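Local structure of DNA polymerase sliding clamp C (Sulfolobus tokodaii, 3AIZ) at residues T175-S179 with T180-G184; F11-I14 with F15-L18; E90-E93 with N94-K98; G54-E57 with E58-V61. The protein forms part of a ring-shaped sliding clamp that encircles DNA and tethers the polymerase and other DNA-processing proteins to it. All coordinates share one frame; numbering follows the deposited sequence.

Contact 1. Residues T175-S179 with T180-G184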
loop_
_atom_site.group_PDB
_atom_site.type_symbol
_atom_site.label_atom_id
_atom_site.label_comp_id
_atom_site.label_asym_id
_atom_site.label_seq_id
_atom_site.Cartn_x
_atom_site.Cartn_y
_atom_site.Cartn_z
ATOM N N THR C 175 0.308 -7.279 -26.973
ATOM C CA THR C 175 1.378 -8.078 -27.558
ATOM C C THR C 175 2.734 -7.787 -26.927
ATOM O O THR C 175 3.034 -6.649 -26.570
ATOM C CB THR C 175 1.483 -7.840 -29.076
ATOM O OG1 THR C 175 0.207 -8.065 -29.686
ATOM C CG2 THR C 175 2.512 -8.771 -29.695
ATOM N N ILE C 176 3.550 -8.826 -26.793
ATOM C CA ILE C 176 4.908 -8.681 -26.293
ATOM C C ILE C 176 5.890 -9.283 -27.290
ATOM O O ILE C 176 5.723 -10.419 -27.730
ATOM C CB ILE C 176 5.084 -9.365 -24.925
ATOM C CG1 ILE C 176 4.025 -8.860 -23.941
ATOM C CG2 ILE C 176 6.485 -9.124 -24.385
ATOM C CD1 ILE C 176 4.160 -9.426 -22.542
ATOM N N GLU C 177 6.910 -8.514 -27.649
ATOM C CA GLU C 177 7.905 -8.964 -28.614
ATOM C C GLU C 177 9.083 -9.653 -27.935
ATOM O O GLU C 177 9.656 -9.127 -26.982
ATOM C CB GLU C 177 8.411 -7.787 -29.448
ATOM C CG GLU C 177 9.640 -8.102 -30.283
ATOM C CD GLU C 177 10.251 -6.865 -30.915
ATOM O OE1 GLU C 177 9.610 -5.793 -30.873
ATOM O OE2 GLU C 177 11.376 -6.965 -31.451
ATOM N N LEU C 178 9.434 -10.833 -28.433
ATOM C CA LEU C 178 10.630 -11.532 -27.982
ATOM C C LEU C 178 11.572 -11.711 -29.163
ATOM O O LEU C 178 11.152 -12.129 -30.242
ATOM C CB LEU C 178 10.284 -12.899 -27.388
ATOM C CG LEU C 178 9.481 -12.964 -26.089
ATOM C CD1 LEU C 178 8.032 -12.571 -26.321
ATOM C CD2 LEU C 178 9.561 -14.362 -25.504
ATOM N N SER C 179 12.845 -11.397 -28.957
ATOM C CA SER C 179 13.833 -11.505 -30.022
ATOM C C SER C 179 15.240 -11.542 -29.452
ATOM O O SER C 179 15.449 -11.246 -28.277
ATOM C CB SER C 179 13.701 -10.329 -30.988
ATOM O OG SER C 179 13.938 -9.098 -30.326
ATOM N N THR C 180 16.204 -11.909 -30.288
ATOM C CA THR C 180 17.603 -11.878 -29.888
ATOM C C THR C 180 18.027 -10.434 -29.653
ATOM O O THR C 180 18.971 -10.161 -28.911
ATOM C CB THR C 180 18.505 -12.500 -30.958
ATOM O OG1 THR C 180 18.308 -11.814 -32.199
ATOM C CG2 THR C 180 18.168 -13.971 -31.143
ATOM N N GLU C 181 17.310 -9.514 -30.291
ATOM C CA GLU C 181 17.560 -8.087 -30.152
ATOM C C GLU C 181 17.328 -7.609 -28.720
ATOM O O GLU C 181 18.210 -7.004 -28.109
ATOM C CB GLU C 181 16.672 -7.302 -31.120
ATOM C CG GLU C 181 16.627 -5.802 -30.867
ATOM C CD GLU C 181 15.693 -5.077 -31.823
ATOM O OE1 GLU C 181 15.214 -3.977 -31.471
ATOM O OE2 GLU C 181 15.435 -5.608 -32.926
ATOM N N ASN C 182 16.140 -7.882 -28.190
ATOM C CA ASN C 182 15.789 -7.439 -26.842
ATOM C C ASN C 182 16.062 -8.488 -25.766
ATOM O O ASN C 182 15.577 -8.375 -24.641
ATOM C CB ASN C 182 14.329 -6.977 -26.782
ATOM C CG ASN C 182 13.344 -8.094 -27.072
ATOM O OD1 ASN C 182 13.708 -9.271 -27.103
ATOM N ND2 ASN C 182 12.084 -7.730 -27.283
ATOM N N GLY C 183 16.839 -9.507 -26.120
ATOM C CA GLY C 183 17.230 -10.534 -25.172
ATOM C C GLY C 183 16.123 -11.513 -24.835
ATOM O O GLY C 183 16.327 -12.448 -24.061
ATOM N N GLY C 184 14.946 -11.298 -25.414
ATOM C CA GLY C 184 13.813 -12.176 -25.187
ATOM C C GLY C 184 14.095 -13.603 -25.618
ATOM O O GLY C 184 13.773 -14.554 -24.905
#
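N182 turns its side chain back onto E177 and S179 at the end of strand 172-178, and an Asx turn built on its carboxamide shapes the tight bend that follows. The amide oxygen collects two backbone donors. OD1 of N182 accepts from S179 N at 2.9 Å, and also from G184 N two residues further on, at 2.9 Å, which closes the Asx turn. The two N-H groups arrive from opposite faces of the amide plane, each tilted about 30° out of it, so the oxygen is gripped from both sides. At the other branch, ND2 of N182 donates to E177 O at 2.8 Å, standing 57° above the plane of that carbonyl. With both ends of the amide engaged, its rotation is fixed. The side chain reaches back because CG of N182 lies between its own backbone N and carbonyl carbon (chi1 64°).

Two carboxylates lie close together. E177 and E181 bring their OE2 atoms to 4.5 Å of each other, and the likely repulsion is probably offset in part by K162 of strand 162-168, which makes a salt bridge with E181 and a long, weak ion pair with E177. At the far end of the segment, T175 pairs with a strand of the clamp B subunit. A hydroxyl completes the turn: S179 OG accepts a nearly straight bond from N182 N at 3.3 Å.

Contact 2. Residues F11-I14 with F15-L18. With SO4 (sulfate ion), chain G.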
loop_
_atom_site.group_PDB
_atom_site.type_symbol
_atom_site.label_atom_id
_atom_site.label_comp_id
_atom_site.label_asym_id
_atom_site.label_seq_id
_atom_site.Cartn_x
_atom_site.Cartn_y
_atom_site.Cartn_z
ATOM N N PHE C 11 13.100 -29.559 -8.093
ATOM C CA PHE C 11 12.484 -30.819 -8.491
ATOM C C PHE C 11 10.989 -30.856 -8.181
ATOM O O PHE C 11 10.201 -31.395 -8.955
ATOM C CB PHE C 11 13.194 -31.987 -7.802
ATOM C CG PHE C 11 12.668 -33.337 -8.193
ATOM C CD1 PHE C 11 13.170 -33.998 -9.301
ATOM C CD2 PHE C 11 11.677 -33.953 -7.445
ATOM C CE1 PHE C 11 12.692 -35.242 -9.659
ATOM C CE2 PHE C 11 11.195 -35.198 -7.799
ATOM C CZ PHE C 11 11.703 -35.843 -8.907
ATOM N N SER C 12 10.602 -30.276 -7.050
ATOM C CA SER C 12 9.209 -30.308 -6.621
ATOM C C SER C 12 8.303 -29.496 -7.543
ATOM O O SER C 12 7.136 -29.839 -7.736
ATOM C CB SER C 12 9.076 -29.809 -5.181
ATOM O OG SER C 12 9.433 -28.442 -5.078
ATOM N N TYR C 13 8.843 -28.423 -8.110
ATOM C CA TYR C 13 8.055 -27.537 -8.965
ATOM C C TYR C 13 7.628 -28.195 -10.276
ATOM O O TYR C 13 6.669 -27.758 -10.911
ATOM C CB TYR C 13 8.805 -26.231 -9.233
ATOM C CG TYR C 13 8.654 -25.212 -8.125
ATOM C CD1 TYR C 13 9.565 -25.153 -7.080
ATOM C CD2 TYR C 13 7.594 -24.314 -8.123
ATOM C CE1 TYR C 13 9.426 -24.225 -6.065
ATOM C CE2 TYR C 13 7.448 -23.384 -7.114
ATOM C CZ TYR C 13 8.365 -23.342 -6.087
ATOM O OH TYR C 13 8.224 -22.416 -5.079
ATOM N N ILE C 14 8.343 -29.241 -10.678
ATOM C CA ILE C 14 7.957 -30.013 -11.854
ATOM C C ILE C 14 6.574 -30.616 -11.639
ATOM O O ILE C 14 5.757 -30.675 -12.558
ATOM C CB ILE C 14 8.954 -31.154 -12.140
ATOM C CG1 ILE C 14 10.358 -30.597 -12.379
ATOM C CG2 ILE C 14 8.496 -31.975 -13.334
ATOM C CD1 ILE C 14 11.395 -31.666 -12.649
ATOM N N PHE C 15 6.320 -31.055 -10.411
ATOM C CA PHE C 15 5.069 -31.717 -10.064
ATOM C C PHE C 15 3.989 -30.714 -9.678
ATOM O O PHE C 15 2.797 -30.994 -9.797
ATOM C CB PHE C 15 5.303 -32.725 -8.940
ATOM C CG PHE C 15 6.280 -33.804 -9.299
ATOM C CD1 PHE C 15 7.643 -33.579 -9.211
ATOM C CD2 PHE C 15 5.838 -35.040 -9.738
ATOM C CE1 PHE C 15 8.544 -34.567 -9.551
ATOM C CE2 PHE C 15 6.736 -36.032 -10.078
ATOM C CZ PHE C 15 8.090 -35.796 -9.984
ATOM N N ARG C 16 4.411 -29.542 -9.219
ATOM C CA ARG C 16 3.475 -28.467 -8.922
ATOM C C ARG C 16 2.920 -27.891 -10.222
ATOM O O ARG C 16 1.780 -27.428 -10.271
ATOM C CB ARG C 16 4.156 -27.380 -8.089
ATOM C CG ARG C 16 4.775 -27.903 -6.802
ATOM C CD ARG C 16 5.473 -26.803 -6.027
ATOM N NE ARG C 16 4.550 -25.749 -5.622
ATOM C CZ ARG C 16 4.891 -24.711 -4.868
ATOM N NH1 ARG C 16 6.138 -24.587 -4.433
ATOM N NH2 ARG C 16 3.987 -23.795 -4.546
ATOM N N THR C 17 3.730 -27.930 -11.275
ATOM C CA THR C 17 3.277 -27.529 -12.601
ATOM C C THR C 17 2.219 -28.502 -13.103
ATOM O O THR C 17 1.181 -28.094 -13.623
ATOM C CB THR C 17 4.434 -27.499 -13.619
ATOM O OG1 THR C 17 5.396 -26.510 -13.233
ATOM C CG2 THR C 17 3.910 -27.165 -15.005
ATOM N N LEU C 18 2.491 -29.793 -12.939
ATOM C CA LEU C 18 1.587 -30.838 -13.410
ATOM C C LEU C 18 0.217 -30.775 -12.738
ATOM O O LEU C 18 -0.787 -31.162 -13.336
ATOM C CB LEU C 18 2.211 -32.221 -13.209
ATOM C CG LEU C 18 3.463 -32.530 -14.030
ATOM C CD1 LEU C 18 4.020 -33.896 -13.666
ATOM C CD2 LEU C 18 3.161 -32.452 -15.516
HETATM S S SO4 G . 0.785 -24.057 -6.113
HETATM O O1 SO4 G . 0.168 -24.110 -7.436
HETATM O O2 SO4 G . 1.388 -25.353 -5.805
HETATM O O3 SO4 G . 1.815 -23.020 -6.098
HETATM O O4 SO4 G . -0.234 -23.742 -5.114
#
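Y13 and R16 meet because the Y13 ring swings to the side of its backbone N (chi1 -83°) while the R16 chain, extended at first, bends at chi3 (62°) and brings its guanidinium over the ring. The two groups run side by side and point the same way. Their centres are 4.3 Å apart and their planes 26° from parallel, the guanidinium stacked on the tyrosine ring. Nearer the backbone, R16 CD sits over the same ring in a CH-pi contact, 4.1 Å from its centroid. The outer edge of the guanidinium meets a sulfate ion, probably from the crystallisation liquor: R16 NE donates to sulfate O2 at 3.2 Å, and R16 NH2 to sulfate O3 at 2.8 Å, with a weaker bond from NH2 to O2. The tyrosine thus supports one face of the group while the anion lies in its plane.

On another side of the helix, F11 and F15 bring their rings together obliquely, with centroids 5.1 Å apart. F74 meets F15 edge-to-face, and I25 and L27 of strand 24-29 also touch it, continuing the hydrophobic packing.

The backbone is tied by successive bonds. S12 O accepts from both F15 N and R16 N, and Y13 O from T17 N and, at 2.9 Å, from T17 OG1, the two T17 donors approaching from opposite faces of the carbonyl plane. Helices of this kind line the central channel in PCNA clamps, and the sulfate on R16 is consistent with a place where a DNA phosphate could bind.

Contact 3. Residues E90-E93 with N94-K98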
loop_
_atom_site.group_PDB
_atom_site.type_symbol
_atom_site.label_atom_id
_atom_site.label_comp_id
_atom_site.label_asym_id
_atom_site.label_seq_id
_atom_site.Cartn_x
_atom_site.Cartn_y
_atom_site.Cartn_z
ATOM N N GLU C 90 11.265 -44.268 -3.299
ATOM C CA GLU C 90 11.468 -45.701 -3.126
ATOM C C GLU C 90 10.145 -46.462 -3.121
ATOM O O GLU C 90 9.077 -45.866 -3.004
ATOM C CB GLU C 90 12.239 -45.958 -1.828
ATOM C CG GLU C 90 12.842 -47.347 -1.707
ATOM C CD GLU C 90 13.805 -47.460 -0.537
ATOM O OE1 GLU C 90 14.032 -46.439 0.149
ATOM O OE2 GLU C 90 14.336 -48.567 -0.308
ATOM N N THR C 91 10.226 -47.782 -3.259
ATOM C CA THR C 91 9.044 -48.634 -3.227
ATOM C C THR C 91 9.148 -49.650 -2.095
ATOM O O THR C 91 10.135 -50.379 -1.995
ATOM C CB THR C 91 8.851 -49.382 -4.560
ATOM O OG1 THR C 91 8.731 -48.438 -5.630
ATOM C CG2 THR C 91 7.599 -50.245 -4.509
ATOM N N ASP C 92 8.125 -49.700 -1.247
ATOM C CA ASP C 92 8.139 -50.576 -0.077
ATOM C C ASP C 92 7.629 -51.983 -0.383
ATOM O O ASP C 92 7.027 -52.630 0.475
ATOM C CB ASP C 92 7.326 -49.958 1.066
ATOM C CG ASP C 92 5.867 -49.748 0.702
ATOM O OD1 ASP C 92 5.431 -50.256 -0.352
ATOM O OD2 ASP C 92 5.154 -49.074 1.476
ATOM N N GLU C 93 7.877 -52.448 -1.604
ATOM C CA GLU C 93 7.453 -53.779 -2.039
ATOM C C GLU C 93 5.937 -53.882 -2.210
ATOM O O GLU C 93 5.454 -54.526 -3.143
ATOM C CB GLU C 93 7.968 -54.863 -1.086
ATOM C CG GLU C 93 9.487 -54.941 -1.001
ATOM C CD GLU C 93 10.140 -55.190 -2.351
ATOM O OE1 GLU C 93 10.345 -56.371 -2.706
ATOM O OE2 GLU C 93 10.449 -54.206 -3.055
ATOM N N ASN C 94 5.192 -53.248 -1.309
ATOM C CA ASN C 94 3.742 -53.162 -1.442
ATOM C C ASN C 94 3.356 -52.202 -2.560
ATOM O O ASN C 94 2.214 -51.743 -2.635
ATOM C CB ASN C 94 3.098 -52.726 -0.124
ATOM C CG ASN C 94 3.021 -53.852 0.888
ATOM O OD1 ASN C 94 3.317 -55.006 0.575
ATOM N ND2 ASN C 94 2.614 -53.524 2.110
ATOM N N GLN C 95 4.325 -51.900 -3.419
ATOM C CA GLN C 95 4.120 -51.018 -4.564
ATOM C C GLN C 95 3.926 -49.561 -4.144
ATOM O O GLN C 95 4.015 -48.653 -4.969
ATOM C CB GLN C 95 2.942 -51.501 -5.416
ATOM C CG GLN C 95 3.165 -52.865 -6.058
ATOM C CD GLN C 95 1.940 -53.373 -6.796
ATOM O OE1 GLN C 95 0.812 -52.978 -6.500
ATOM N NE2 GLN C 95 2.158 -54.260 -7.763
ATOM N N ASN C 96 3.671 -49.345 -2.857
ATOM C CA ASN C 96 3.488 -47.999 -2.327
ATOM C C ASN C 96 4.745 -47.147 -2.466
ATOM O O ASN C 96 5.852 -47.603 -2.185
ATOM C CB ASN C 96 3.051 -48.058 -0.863
ATOM C CG ASN C 96 1.692 -48.706 -0.687
ATOM O OD1 ASN C 96 1.341 -49.154 0.407
ATOM N ND2 ASN C 96 0.919 -48.763 -1.767
ATOM N N ILE C 97 4.564 -45.906 -2.902
ATOM C CA ILE C 97 5.681 -44.988 -3.091
ATOM C C ILE C 97 6.135 -44.388 -1.758
ATOM O O ILE C 97 5.313 -44.045 -0.906
ATOM C CB ILE C 97 5.312 -43.859 -4.081
ATOM C CG1 ILE C 97 6.539 -43.012 -4.422
ATOM C CG2 ILE C 97 4.189 -42.997 -3.524
ATOM C CD1 ILE C 97 7.577 -43.744 -5.242
ATOM N N LYS C 98 7.448 -44.276 -1.578
ATOM C CA LYS C 98 8.018 -43.699 -0.365
ATOM C C LYS C 98 8.792 -42.421 -0.661
ATOM O O LYS C 98 9.720 -42.418 -1.468
ATOM C CB LYS C 98 8.943 -44.700 0.331
ATOM C CG LYS C 98 8.242 -45.668 1.265
ATOM C CD LYS C 98 9.252 -46.487 2.057
ATOM C CE LYS C 98 8.564 -47.394 3.065
ATOM N NZ LYS C 98 9.534 -48.272 3.780
#
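D92 and K98 meet flank to flank across a beta hairpin, the aliphatic end of the lysine lying against the base of the aspartate: K98 CE is 3.5 Å from D92 CB. The lysine chain is extended along its whole length, yet its ammonium does not grip the carboxylate, since K98 NZ stays 5.0 Å from D92 OD2. Attraction over that distance would be modest. E90, the strand partner of K98, projects from the same face of the sheet as K98, with E90 CB 4.1 Å from K98 CB, and their charged ends diverge.

D92 points inward across the turn. With CG held between its backbone N and carbonyl carbon (chi1 61°), its carboxylate lies against N96, where D92 OD2 comes within 3.3 Å of N96 CB. On the sheet face shared by T91 and I97, the methyl T91 CG2 rests on the turn backbone, 3.6 Å from Q95 CA, while I97 CD1 reaches to E90 O.

Two antiparallel pairs lead into the turn. E90 and K98 form a hydrogen-bonded pair, with K98 N donating to E90 O at 2.7 Å and a weak bond from E90 N back to K98 O. T91 and I97 form the next, non-hydrogen-bonded pair. Beyond it D92 N donates to N96 O at 3.2 Å, approaching nearly in line with the carbonyl bond, and this bond closes the turn.

The hairpin joins strands 86-91 and 97-102 of an antiparallel sheet. T91 OG1 is hydrogen-bonded to E65, I97 pairs through its backbone with F111, and N96 and K98 touch T110 of strand 106-111.

Contact 4. Residues G54-E57 with E58-V61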
loop_
_atom_site.group_PDB
_atom_site.type_symbol
_atom_site.label_atom_id
_atom_site.label_comp_id
_atom_site.label_asym_id
_atom_site.label_seq_id
_atom_site.Cartn_x
_atom_site.Cartn_y
_atom_site.Cartn_z
ATOM N N GLY C 54 21.082 -39.448 -14.907
ATOM C CA GLY C 54 22.132 -38.504 -14.569
ATOM C C GLY C 54 21.636 -37.300 -13.792
ATOM O O GLY C 54 22.403 -36.655 -13.078
ATOM N N TYR C 55 20.351 -36.992 -13.937
ATOM C CA TYR C 55 19.744 -35.876 -13.220
ATOM C C TYR C 55 19.832 -36.102 -11.716
ATOM O O TYR C 55 19.977 -35.158 -10.941
ATOM C CB TYR C 55 18.282 -35.707 -13.641
ATOM C CG TYR C 55 17.537 -34.621 -12.897
ATOM C CD1 TYR C 55 17.465 -33.329 -13.403
ATOM C CD2 TYR C 55 16.896 -34.888 -11.693
ATOM C CE1 TYR C 55 16.783 -32.335 -12.730
ATOM C CE2 TYR C 55 16.211 -33.900 -11.013
ATOM C CZ TYR C 55 16.158 -32.625 -11.536
ATOM O OH TYR C 55 15.478 -31.637 -10.864
ATOM N N PHE C 56 19.744 -37.366 -11.314
ATOM C CA PHE C 56 19.787 -37.731 -9.907
ATOM C C PHE C 56 21.216 -37.989 -9.455
ATOM O O PHE C 56 22.077 -38.348 -10.260
ATOM C CB PHE C 56 18.944 -38.984 -9.660
ATOM C CG PHE C 56 17.554 -38.901 -10.221
ATOM C CD1 PHE C 56 16.561 -38.213 -9.546
ATOM C CD2 PHE C 56 17.239 -39.517 -11.418
ATOM C CE1 PHE C 56 15.279 -38.141 -10.055
ATOM C CE2 PHE C 56 15.961 -39.448 -11.935
ATOM C CZ PHE C 56 14.979 -38.758 -11.252
ATOM N N GLU C 57 21.467 -37.805 -8.162
ATOM C CA GLU C 57 22.760 -38.144 -7.586
ATOM C C GLU C 57 22.883 -39.659 -7.482
ATOM O O GLU C 57 23.956 -40.224 -7.694
ATOM C CB GLU C 57 22.924 -37.507 -6.206
ATOM C CG GLU C 57 24.254 -37.814 -5.542
ATOM C CD GLU C 57 24.315 -37.329 -4.106
ATOM O OE1 GLU C 57 23.304 -36.783 -3.618
ATOM O OE2 GLU C 57 25.374 -37.498 -3.464
ATOM N N GLU C 58 21.771 -40.311 -7.153
ATOM C CA GLU C 58 21.720 -41.765 -7.081
ATOM C C GLU C 58 20.497 -42.280 -7.827
ATOM O O GLU C 58 19.383 -41.800 -7.614
ATOM C CB GLU C 58 21.680 -42.237 -5.626
ATOM C CG GLU C 58 22.919 -41.883 -4.817
ATOM C CD GLU C 58 22.833 -42.357 -3.377
ATOM O OE1 GLU C 58 21.829 -43.011 -3.021
ATOM O OE2 GLU C 58 23.770 -42.074 -2.600
ATOM N N TYR C 59 20.708 -43.256 -8.704
ATOM C CA TYR C 59 19.621 -43.835 -9.480
ATOM C C TYR C 59 19.774 -45.349 -9.562
ATOM O O TYR C 59 20.654 -45.856 -10.255
ATOM C CB TYR C 59 19.588 -43.231 -10.886
ATOM C CG TYR C 59 18.311 -43.515 -11.647
ATOM C CD1 TYR C 59 17.214 -42.672 -11.535
ATOM C CD2 TYR C 59 18.204 -44.626 -12.474
ATOM C CE1 TYR C 59 16.045 -42.926 -12.226
ATOM C CE2 TYR C 59 17.038 -44.887 -13.168
ATOM C CZ TYR C 59 15.962 -44.034 -13.040
ATOM O OH TYR C 59 14.799 -44.290 -13.728
ATOM N N ASN C 60 18.913 -46.065 -8.848
ATOM C CA ASN C 60 18.992 -47.520 -8.797
ATOM C C ASN C 60 17.687 -48.191 -9.211
ATOM O O ASN C 60 16.844 -48.503 -8.369
ATOM C CB ASN C 60 19.398 -47.980 -7.394
ATOM C CG ASN C 60 19.562 -49.486 -7.297
ATOM O OD1 ASN C 60 19.575 -50.189 -8.309
ATOM N ND2 ASN C 60 19.691 -49.987 -6.074
ATOM N N VAL C 61 17.527 -48.413 -10.512
ATOM C CA VAL C 61 16.346 -49.090 -11.034
ATOM C C VAL C 61 16.745 -50.320 -11.839
ATOM O O VAL C 61 17.231 -50.202 -12.964
ATOM C CB VAL C 61 15.507 -48.159 -11.926
ATOM C CG1 VAL C 61 14.278 -48.890 -12.444
ATOM C CG2 VAL C 61 15.107 -46.909 -11.161
#
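The short loop that runs from a 3-10 segment into strand 58-60, an outermost strand, within this chain, of the N-terminal five-stranded antiparallel sheet, is where F56 meets Y59. Both side chains turn inward. Their rings are close to parallel, 24° apart, but slid so far that they barely overlap; the centroids are 5.3 Å apart. The CD2-CE2 side of F56 faces the CD1-CE1 side of Y59, although the exact spacing of the two rings is doubtful. Y59 reaches this place with CG opposite its backbone N (chi1 -166°), whereas the F56 ring lies beside its own N (chi1 -51°). The base of the phenylalanine also touches the strand backbone, F56 CB lying 3.5 Å from E58 O.

Y55, at the end of the 3-10 segment, adds to the aromatic group: its CD2 stands 3.9 Å above one face of the F56 ring, offset toward the rim. Outside the two segments, F56 packs on V3 and V5 of strand 2-5 and on F11 of helix 8-18, and the hydroxyl of Y59 is hydrogen-bonded to T30 O.

The two glutamates turn the other way from the rings. E57 and E58 are both extended, and OE2 of one lies 4.9 Å from OE2 of the other, a like-charged pair whose repulsion is probably eased by R2, which forms a salt bridge with E58.

The arrangement is that of an edge strand of the PCNA N-terminal domain, its entry held by aromatic side chains packed on strand 2-5 and helix 8-18, with E58 on the other face.

In the fold
Along the chain the order is contact 2, contact 4, contact 3 and then contact 1. The first three belong to the N-terminal PCNA domain. Contact 2, on helix 8-18, lies about 8 Å from the chain centre and touches contact 4 directly, F11 meeting Y55 and F56 although the centres are about 18 Å apart. Contacts 3 and 4 reach the same five-stranded sheet, centres about 17 Å apart. Contact 1 sits in the C-terminal domain on the opposite side of the chain's centre from contact 3, about 47 Å away between centres, where strand 172-178 meets the clamp B subunit. The set runs from the hairpin, past helix 8-18, to an interface that joins clamp subunits.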